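Local coordinates for protein carbohydrate oxidase (Microdochium nivale, PDB 3RJA) that oxidises the C1 hydroxyl of mono-, oligo- and polysaccharides to the lactone with bound FAD, passing the electrons to oxygen to give hydrogen peroxide, at residues A[390-395]-A[400-405]; A[385-390]-A[426-431]. All coordinates share one frame; numbering follows the deposited sequence.

Contact 1 (A[390-395]-A[400-405]); sequences DRYDNN and ETSFKF. With ABL ((2R,3R,4R,5R)-4,5-dihydroxy-2-(hydroxymethyl)-6-oxopiperidin-3-yl beta-D-glucopyranoside), chain G.
Tyr392 and Ser402 meet hydroxyl to hydroxyl, OH to OG at 2.6 Å, a hydrogen bond in which either may be the donor. Nearby, the Asp390 carboxylate comes to the edge of the Phe405 ring, OD2 lying 3.6 Å from CD2 near the ring plane; the two planes stand 88° apart. Water 1 bridges the segments, 2.7 Å from both Asp390 OD2 and Ser402 O; it can donate to either, though more acceptors surround it than it has protons to give. These contacts fasten the last part of strand 384-392, in the large antiparallel sheet, to the segment leading into helix 403-414. On Arg391 the chain turns to the other side of the strand: a bend at chi3 (78°) presents both terminal nitrogens to the distal glucose of the substrate analogue, NH1 to O2 at 2.8 Å and NH2 to O3 at 3.1 Å, the latter nearly straight at 177°. With an alanine here, O2 and O3 would probably lose the two hydrogen bonds given by this guanidinium, and Glu317, which salt-bridges NH1, this cationic mate. Farther out, Tyr398 OH hydrogen-bonds Asp390 OD2, Arg351 NE salt-bridges OD1, and Trp353 meets the Phe405 ring edge-to-face.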
loop_
_atom_site.group_PDB
_atom_site.type_symbol
_atom_site.label_atom_id
_atom_site.label_comp_id
_atom_site.label_asym_id
_atom_site.label_seq_id
_atom_site.Cartn_x
_atom_site.Cartn_y
_atom_site.Cartn_z
ATOM N N ASP A 390 -5.401 -14.503 0.879
ATOM C CA ASP A 390 -6.063 -15.771 0.611
ATOM C C ASP A 390 -6.234 -15.927 -0.910
ATOM O O ASP A 390 -7.124 -15.330 -1.515
ATOM C CB ASP A 390 -7.415 -15.741 1.306
ATOM C CG ASP A 390 -8.134 -17.072 1.277
ATOM O OD1 ASP A 390 -7.564 -18.058 0.729
ATOM O OD2 ASP A 390 -9.295 -17.104 1.789
ATOM N N ARG A 391 -5.368 -16.721 -1.523
ATOM C CA ARG A 391 -5.295 -16.752 -2.980
ATOM C C ARG A 391 -5.590 -18.118 -3.664
ATOM O O ARG A 391 -4.906 -19.101 -3.426
ATOM C CB ARG A 391 -3.931 -16.230 -3.451
ATOM C CG ARG A 391 -3.768 -16.317 -4.958
ATOM C CD ARG A 391 -2.521 -15.640 -5.464
ATOM N NE ARG A 391 -1.286 -16.408 -5.285
ATOM C CZ ARG A 391 -0.101 -15.859 -4.937
ATOM N NH1 ARG A 391 0.024 -14.535 -4.647
ATOM N NH2 ARG A 391 0.975 -16.636 -4.842
ATOM N N TYR A 392 -6.583 -18.118 -4.552
ATOM C CA TYR A 392 -6.894 -19.244 -5.419
ATOM C C TYR A 392 -6.222 -19.083 -6.791
ATOM O O TYR A 392 -5.716 -17.992 -7.141
ATOM C CB TYR A 392 -8.402 -19.363 -5.584
ATOM C CG TYR A 392 -9.109 -19.946 -4.377
ATOM C CD1 TYR A 392 -9.347 -19.167 -3.240
ATOM C CD2 TYR A 392 -9.535 -21.292 -4.370
ATOM C CE1 TYR A 392 -9.999 -19.684 -2.133
ATOM C CE2 TYR A 392 -10.182 -21.835 -3.269
ATOM C CZ TYR A 392 -10.407 -21.036 -2.155
ATOM O OH TYR A 392 -11.059 -21.552 -1.077
ATOM N N ASP A 393 -6.181 -20.174 -7.552
ATOM C CA ASP A 393 -5.623 -20.129 -8.903
ATOM C C ASP A 393 -6.537 -19.285 -9.792
ATOM O O ASP A 393 -7.734 -19.153 -9.526
ATOM C CB ASP A 393 -5.493 -21.542 -9.480
ATOM C CG ASP A 393 -4.477 -22.367 -8.754
ATOM O OD1 ASP A 393 -3.478 -21.791 -8.267
ATOM O OD2 ASP A 393 -4.686 -23.600 -8.671
ATOM N N ASN A 394 -5.975 -18.737 -10.858
ATOM C CA ASN A 394 -6.753 -17.885 -11.751
ATOM C C ASN A 394 -7.821 -18.620 -12.552
ATOM O O ASN A 394 -8.763 -17.998 -13.004
ATOM C CB ASN A 394 -5.832 -17.058 -12.661
ATOM C CG ASN A 394 -5.032 -16.021 -11.871
ATOM O OD1 ASN A 394 -5.403 -15.668 -10.740
ATOM N ND2 ASN A 394 -3.922 -15.550 -12.454
ATOM N N ASN A 395 -7.676 -19.932 -12.714
ATOM C CA ASN A 395 -8.738 -20.743 -13.328
ATOM C C ASN A 395 -9.754 -21.320 -12.328
ATOM O O ASN A 395 -10.489 -22.252 -12.675
ATOM C CB ASN A 395 -8.159 -21.845 -14.243
ATOM C CG ASN A 395 -7.273 -22.850 -13.498
ATOM O OD1 ASN A 395 -7.359 -22.998 -12.278
ATOM N ND2 ASN A 395 -6.409 -23.549 -14.246
ATOM N N GLU A 400 -17.657 -18.522 -2.262
ATOM C CA GLU A 400 -18.435 -17.670 -1.368
ATOM C C GLU A 400 -18.234 -18.013 0.113
ATOM O O GLU A 400 -18.338 -17.149 0.978
ATOM C CB GLU A 400 -19.936 -17.697 -1.772
ATOM C CG GLU A 400 -20.867 -18.757 -1.080
ATOM C CD GLU A 400 -21.198 -20.027 -1.891
ATOM O OE1 GLU A 400 -20.520 -20.374 -2.892
ATOM O OE2 GLU A 400 -22.170 -20.702 -1.482
ATOM N N THR A 401 -17.927 -19.273 0.409
ATOM C CA THR A 401 -17.687 -19.679 1.811
ATOM C C THR A 401 -16.272 -19.381 2.333
ATOM O O THR A 401 -16.069 -19.301 3.555
ATOM C CB THR A 401 -18.031 -21.162 2.052
ATOM O OG1 THR A 401 -17.477 -21.985 1.002
ATOM C CG2 THR A 401 -19.550 -21.331 2.103
ATOM N N SER A 402 -15.317 -19.166 1.422
ATOM C CA SER A 402 -13.899 -18.938 1.812
ATOM C C SER A 402 -13.632 -17.655 2.636
ATOM O O SER A 402 -12.672 -17.602 3.430
ATOM C CB SER A 402 -12.979 -19.040 0.594
ATOM O OG SER A 402 -13.063 -20.358 0.057
ATOM N N PHE A 403 -14.484 -16.642 2.486
ATOM C CA PHE A 403 -14.278 -15.355 3.177
ATOM C C PHE A 403 -14.152 -15.551 4.692
ATOM O O PHE A 403 -13.364 -14.874 5.354
ATOM C CB PHE A 403 -15.410 -14.356 2.900
ATOM C CG PHE A 403 -15.534 -13.957 1.445
ATOM C CD1 PHE A 403 -14.571 -13.174 0.846
ATOM C CD2 PHE A 403 -16.620 -14.388 0.686
ATOM C CE1 PHE A 403 -14.663 -12.825 -0.481
ATOM C CE2 PHE A 403 -16.746 -14.026 -0.669
ATOM C CZ PHE A 403 -15.751 -13.245 -1.261
ATOM N N LYS A 404 -14.910 -16.502 5.224
ATOM C CA LYS A 404 -14.940 -16.713 6.671
ATOM C C LYS A 404 -13.549 -17.083 7.247
ATOM O O LYS A 404 -13.293 -16.825 8.408
ATOM C CB LYS A 404 -16.047 -17.699 7.081
ATOM C CG LYS A 404 -15.846 -19.129 6.645
ATOM C CD LYS A 404 -17.059 -20.007 7.045
ATOM C CE LYS A 404 -16.653 -21.478 7.290
ATOM N NZ LYS A 404 -16.050 -22.153 6.087
ATOM N N PHE A 405 -12.668 -17.644 6.411
ATOM C CA PHE A 405 -11.298 -17.969 6.806
ATOM C C PHE A 405 -10.548 -16.705 7.285
ATOM O O PHE A 405 -10.190 -16.617 8.482
ATOM C CB PHE A 405 -10.546 -18.695 5.663
ATOM C CG PHE A 405 -9.053 -18.831 5.894
ATOM C CD1 PHE A 405 -8.546 -19.249 7.135
ATOM C CD2 PHE A 405 -8.153 -18.574 4.861
ATOM C CE1 PHE A 405 -7.141 -19.337 7.350
ATOM C CE2 PHE A 405 -6.791 -18.688 5.066
ATOM C CZ PHE A 405 -6.279 -19.066 6.315
HETATM C C1A ABL G . 2.054 -7.130 -0.360
HETATM O O1A ABL G . 1.728 -6.047 0.177
HETATM C C2A ABL G . 3.306 -7.900 0.109
HETATM O O2A ABL G . 4.279 -6.936 0.507
HETATM C C3A ABL G . 3.887 -8.850 -0.968
HETATM O O3A ABL G . 4.826 -9.724 -0.293
HETATM C C4A ABL G . 2.772 -9.703 -1.543
HETATM O O1 ABL G . 3.272 -10.645 -2.526
HETATM C C5A ABL G . 1.724 -8.771 -2.245
HETATM N N5 ABL G . 1.301 -7.657 -1.355
HETATM C C6A ABL G . 0.423 -9.522 -2.631
HETATM O O6A ABL G . -0.268 -8.931 -3.747
HETATM C C1 ABL G . 3.515 -12.026 -2.131
HETATM C C2 ABL G . 3.426 -12.963 -3.363
HETATM O O2 ABL G . 2.122 -12.830 -3.942
HETATM C C3 ABL G . 3.713 -14.405 -2.925
HETATM O O3 ABL G . 3.664 -15.306 -4.030
HETATM C C4 ABL G . 5.092 -14.446 -2.190
HETATM O O4 ABL G . 5.433 -15.758 -1.767
HETATM C C5 ABL G . 5.067 -13.497 -0.985
HETATM O O5 ABL G . 4.761 -12.166 -1.467
HETATM C C6 ABL G . 6.376 -13.521 -0.188
HETATM O O6 ABL G . 7.515 -13.274 -0.949
HETATM O O HOH W 1 -10.721 -15.793 3.661
#

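Contact 2 (A[385-390]-A[426-431]); sequences LIQFYD and INYADP. With FAD (flavin-adenine dinucleotide), chain B.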
loop_
_atom_site.group_PDB
_atom_site.type_symbol
_atom_site.label_atom_id
_atom_site.label_comp_id
_atom_site.label_asym_id
_atom_site.label_seq_id
_atom_site.Cartn_x
_atom_site.Cartn_y
_atom_site.Cartn_z
ATOM N N LEU A 385 1.720 -3.730 11.583
ATOM C CA LEU A 385 0.908 -3.676 10.367
ATOM C C LEU A 385 0.797 -5.142 9.881
ATOM O O LEU A 385 1.809 -5.813 9.674
ATOM C CB LEU A 385 1.572 -2.796 9.287
ATOM C CG LEU A 385 1.121 -3.014 7.824
ATOM C CD1 LEU A 385 -0.347 -2.707 7.618
ATOM C CD2 LEU A 385 1.918 -2.195 6.859
ATOM N N ILE A 386 -0.426 -5.625 9.704
ATOM C CA ILE A 386 -0.630 -7.049 9.481
ATOM C C ILE A 386 -1.419 -7.242 8.211
ATOM O O ILE A 386 -2.474 -6.623 8.035
ATOM C CB ILE A 386 -1.376 -7.709 10.682
ATOM C CG1 ILE A 386 -0.560 -7.527 11.979
ATOM C CG2 ILE A 386 -1.703 -9.194 10.404
ATOM C CD1 ILE A 386 -1.318 -7.983 13.271
ATOM N N GLN A 387 -0.896 -8.090 7.334
ATOM C CA GLN A 387 -1.592 -8.489 6.124
ATOM C C GLN A 387 -1.995 -9.965 6.185
ATOM O O GLN A 387 -1.188 -10.826 6.593
ATOM C CB GLN A 387 -0.741 -8.211 4.869
ATOM C CG GLN A 387 -1.515 -8.585 3.574
ATOM C CD GLN A 387 -0.865 -8.121 2.287
ATOM O OE1 GLN A 387 -1.550 -7.964 1.267
ATOM N NE2 GLN A 387 0.475 -7.941 2.303
ATOM N N PHE A 388 -3.247 -10.225 5.785
ATOM C CA PHE A 388 -3.842 -11.545 5.635
ATOM C C PHE A 388 -4.236 -11.663 4.169
ATOM O O PHE A 388 -4.899 -10.772 3.637
ATOM C CB PHE A 388 -5.140 -11.647 6.453
ATOM C CG PHE A 388 -4.963 -11.534 7.947
ATOM C CD1 PHE A 388 -4.616 -12.654 8.718
ATOM C CD2 PHE A 388 -5.190 -10.329 8.581
ATOM C CE1 PHE A 388 -4.474 -12.554 10.104
ATOM C CE2 PHE A 388 -5.059 -10.205 9.964
ATOM C CZ PHE A 388 -4.700 -11.324 10.735
ATOM N N TYR A 389 -3.842 -12.751 3.517
ATOM C CA TYR A 389 -3.986 -12.896 2.038
ATOM C C TYR A 389 -4.391 -14.341 1.727
ATOM O O TYR A 389 -3.779 -15.264 2.249
ATOM C CB TYR A 389 -2.658 -12.619 1.365
ATOM C CG TYR A 389 -2.688 -12.153 -0.085
ATOM C CD1 TYR A 389 -2.742 -10.795 -0.393
ATOM C CD2 TYR A 389 -2.590 -13.061 -1.153
ATOM C CE1 TYR A 389 -2.723 -10.343 -1.701
ATOM C CE2 TYR A 389 -2.559 -12.602 -2.487
ATOM C CZ TYR A 389 -2.627 -11.235 -2.734
ATOM O OH TYR A 389 -2.613 -10.740 -4.018
ATOM N N ASP A 390 -5.401 -14.503 0.879
ATOM C CA ASP A 390 -6.063 -15.771 0.611
ATOM C C ASP A 390 -6.234 -15.927 -0.910
ATOM O O ASP A 390 -7.124 -15.330 -1.515
ATOM C CB ASP A 390 -7.415 -15.741 1.306
ATOM C CG ASP A 390 -8.134 -17.072 1.277
ATOM O OD1 ASP A 390 -7.564 -18.058 0.729
ATOM O OD2 ASP A 390 -9.295 -17.104 1.789
ATOM N N ILE A 426 -6.016 0.823 4.329
ATOM C CA ILE A 426 -6.700 0.842 3.024
ATOM C C ILE A 426 -5.755 0.504 1.832
ATOM O O ILE A 426 -6.237 0.256 0.731
ATOM C CB ILE A 426 -7.417 2.206 2.785
ATOM C CG1 ILE A 426 -8.477 2.086 1.647
ATOM C CG2 ILE A 426 -6.379 3.309 2.544
ATOM C CD1 ILE A 426 -9.260 3.380 1.388
ATOM N N ASN A 427 -4.423 0.503 2.015
ATOM C CA ASN A 427 -3.567 -0.085 0.927
ATOM C C ASN A 427 -3.688 -1.627 0.841
ATOM O O ASN A 427 -3.300 -2.239 -0.163
ATOM C CB ASN A 427 -2.105 0.354 1.000
ATOM C CG ASN A 427 -1.835 1.628 0.193
ATOM O OD1 ASN A 427 -2.649 2.040 -0.667
ATOM N ND2 ASN A 427 -0.710 2.274 0.482
ATOM N N TYR A 428 -4.281 -2.227 1.872
ATOM C CA TYR A 428 -4.740 -3.605 1.779
ATOM C C TYR A 428 -6.270 -3.599 1.779
ATOM O O TYR A 428 -6.917 -4.133 2.696
ATOM C CB TYR A 428 -4.181 -4.439 2.928
ATOM C CG TYR A 428 -2.676 -4.484 3.026
ATOM C CD1 TYR A 428 -1.883 -4.355 1.876
ATOM C CD2 TYR A 428 -2.033 -4.720 4.261
ATOM C CE1 TYR A 428 -0.506 -4.415 1.932
ATOM C CE2 TYR A 428 -0.621 -4.768 4.331
ATOM C CZ TYR A 428 0.123 -4.619 3.141
ATOM O OH TYR A 428 1.497 -4.678 3.119
ATOM N N ALA A 429 -6.842 -2.927 0.767
ATOM C CA ALA A 429 -8.282 -2.605 0.753
ATOM C C ALA A 429 -9.176 -3.858 0.845
ATOM O O ALA A 429 -9.016 -4.834 0.083
ATOM C CB ALA A 429 -8.643 -1.810 -0.500
ATOM N N ASP A 430 -10.148 -3.792 1.747
ATOM C CA ASP A 430 -11.001 -4.939 2.001
ATOM C C ASP A 430 -12.415 -4.466 1.744
ATOM O O ASP A 430 -12.993 -3.761 2.579
ATOM C CB ASP A 430 -10.785 -5.415 3.455
ATOM C CG ASP A 430 -11.811 -6.436 3.911
ATOM O OD1 ASP A 430 -12.682 -6.845 3.112
ATOM O OD2 ASP A 430 -11.697 -6.840 5.072
ATOM N N PRO A 431 -12.978 -4.828 0.575
ATOM C CA PRO A 431 -14.267 -4.208 0.189
ATOM C C PRO A 431 -15.469 -4.731 0.948
ATOM O O PRO A 431 -16.575 -4.193 0.769
ATOM C CB PRO A 431 -14.402 -4.556 -1.287
ATOM C CG PRO A 431 -13.642 -5.892 -1.418
ATOM C CD PRO A 431 -12.471 -5.758 -0.450
HETATM P PA FAD B . -4.939 1.625 -8.066
HETATM O O1A FAD B . -4.650 2.159 -9.444
HETATM O O2A FAD B . -5.857 0.431 -8.027
HETATM O O5B FAD B . -5.580 2.799 -7.180
HETATM C C5B FAD B . -5.702 2.632 -5.771
HETATM C C4B FAD B . -6.567 3.776 -5.215
HETATM O O4B FAD B . -5.898 5.023 -5.414
HETATM C C3B FAD B . -7.920 3.895 -5.913
HETATM O O3B FAD B . -8.858 4.466 -4.998
HETATM C C2B FAD B . -7.613 4.926 -6.994
HETATM O O2B FAD B . -8.716 5.618 -7.531
HETATM C C1B FAD B . -6.675 5.853 -6.234
HETATM N N9A FAD B . -5.796 6.557 -7.164
HETATM C C8A FAD B . -5.045 6.024 -8.206
HETATM N N7A FAD B . -4.387 7.060 -8.794
HETATM C C5A FAD B . -4.683 8.195 -8.142
HETATM C C6A FAD B . -4.282 9.520 -8.342
HETATM N N6A FAD B . -3.420 9.842 -9.332
HETATM N N1A FAD B . -4.766 10.481 -7.471
HETATM C C2A FAD B . -5.660 10.144 -6.460
HETATM N N3A FAD B . -6.090 8.844 -6.284
HETATM C C4A FAD B . -5.586 7.890 -7.118
HETATM N N1 FAD B . 1.384 -2.034 -0.025
HETATM C C2 FAD B . 2.371 -1.597 0.866
HETATM O O2 FAD B . 2.174 -0.653 1.641
HETATM N N3 FAD B . 3.609 -2.229 0.801
HETATM C C4 FAD B . 3.977 -3.171 -0.141
HETATM O O4 FAD B . 5.150 -3.604 -0.201
HETATM C C4X FAD B . 2.875 -3.644 -1.035
HETATM N N5 FAD B . 3.119 -4.558 -1.959
HETATM C C5X FAD B . 2.158 -4.939 -2.866
HETATM C C6 FAD B . 2.464 -5.852 -3.909
HETATM C C7 FAD B . 1.547 -6.136 -4.903
HETATM C C7M FAD B . 1.884 -7.142 -6.023
HETATM C C8 FAD B . 0.335 -5.405 -4.945
HETATM C C8M FAD B . -0.692 -5.661 -6.029
HETATM C C9 FAD B . -0.007 -4.561 -3.899
HETATM C C9A FAD B . 0.901 -4.290 -2.856
HETATM N N10 FAD B . 0.638 -3.326 -1.853
HETATM C C10 FAD B . 1.577 -3.046 -0.873
HETATM C "C1'" FAD B . -0.699 -2.647 -1.825
HETATM C "C2'" FAD B . -0.629 -1.300 -2.531
HETATM O "O2'" FAD B . 0.056 -0.370 -1.701
HETATM C "C3'" FAD B . -2.025 -0.772 -2.774
HETATM O "O3'" FAD B . -2.799 -1.739 -3.451
HETATM C "C4'" FAD B . -1.950 0.540 -3.572
HETATM O "O4'" FAD B . -3.082 1.307 -3.296
HETATM C "C5'" FAD B . -1.806 0.283 -5.074
HETATM O "O5'" FAD B . -1.714 1.505 -5.753
HETATM P P FAD B . -2.089 1.547 -7.333
HETATM O O1P FAD B . -1.830 2.914 -7.894
HETATM O O2P FAD B . -1.330 0.439 -8.065
HETATM O O3P FAD B . -3.638 1.155 -7.244
HETATM O O HOH W 2 2.398 -6.609 4.617
#
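Gln387 lies flat against one face of the Tyr428 ring. The amide and ring planes are only 12° apart, and CD sits over the ring centre, 3.6 Å above the plane, which makes this an amide-aromatic stack. NE2 is 3.4 Å from Tyr428 CZ, while OE1 lies toward the CD1 side of the ring. CG adds a CH-pi contact, 4.1 Å from the ring centroid. The side chain can spread over the face in this way because CG is anti to the backbone N (chi1 -178°) and the chain stays extended beyond it.

Leu385 adds a purely apolar contact, its CD1 meeting Tyr428 CE2 at 3.9 Å, obliquely to the ring.

Between the two segments the polar link is made through water 2. It lies 2.6 Å from Tyr428 OH and also accepts a weak bond from Gln387 NE2, joining the two stacked groups at their polar ends. The principal polar partner of Gln387 is Tyr72, whose OH bonds OE1; NE2 also makes a weak hydrogen bond to O1A of the bound substrate analogue. The amide is thus engaged through OE1 and more weakly through NE2, which would tend to limit its rotation over the ring.

Cofactor contacts come from the loop 426-431. Asn427 OD1 accepts a hydrogen bond from the FAD ribityl hydroxyl O4' at 2.8 Å, and ND2 is bonded to Tyr425 OH and His140 O. Next along the chain, Tyr428 brings CE1 to 3.6 Å from flavin N1.

Gln387 and Tyr428 both belong to the pocket of the substrate analogue. The stack sets Tyr428 between the sheet lining that pocket and the flavin, at the active site of a PCMH-type FAD-linked oxidase with a berberine-like C-terminal region.

In the fold
Following the chain, strand 384-392 serves both contacts in turn. Its earlier part, from 385, opens contact 2; Asp390, common to both, leads into contact 1. That contact closes first, across the loop that includes residues 396-399, where the chain enters helix 403-414. The helix and the short strand 422-423 follow before the loop 426-431 returns to the strand and closes contact 2, so contact 1 is nested inside the larger loop. Their centres are 14 Å apart. The inner closure joins the eight-stranded sheet to the helix that follows, while Arg391, on the other side of the strand, reaches the sugar; the outer one brings the flavin-binding loop against the same strand.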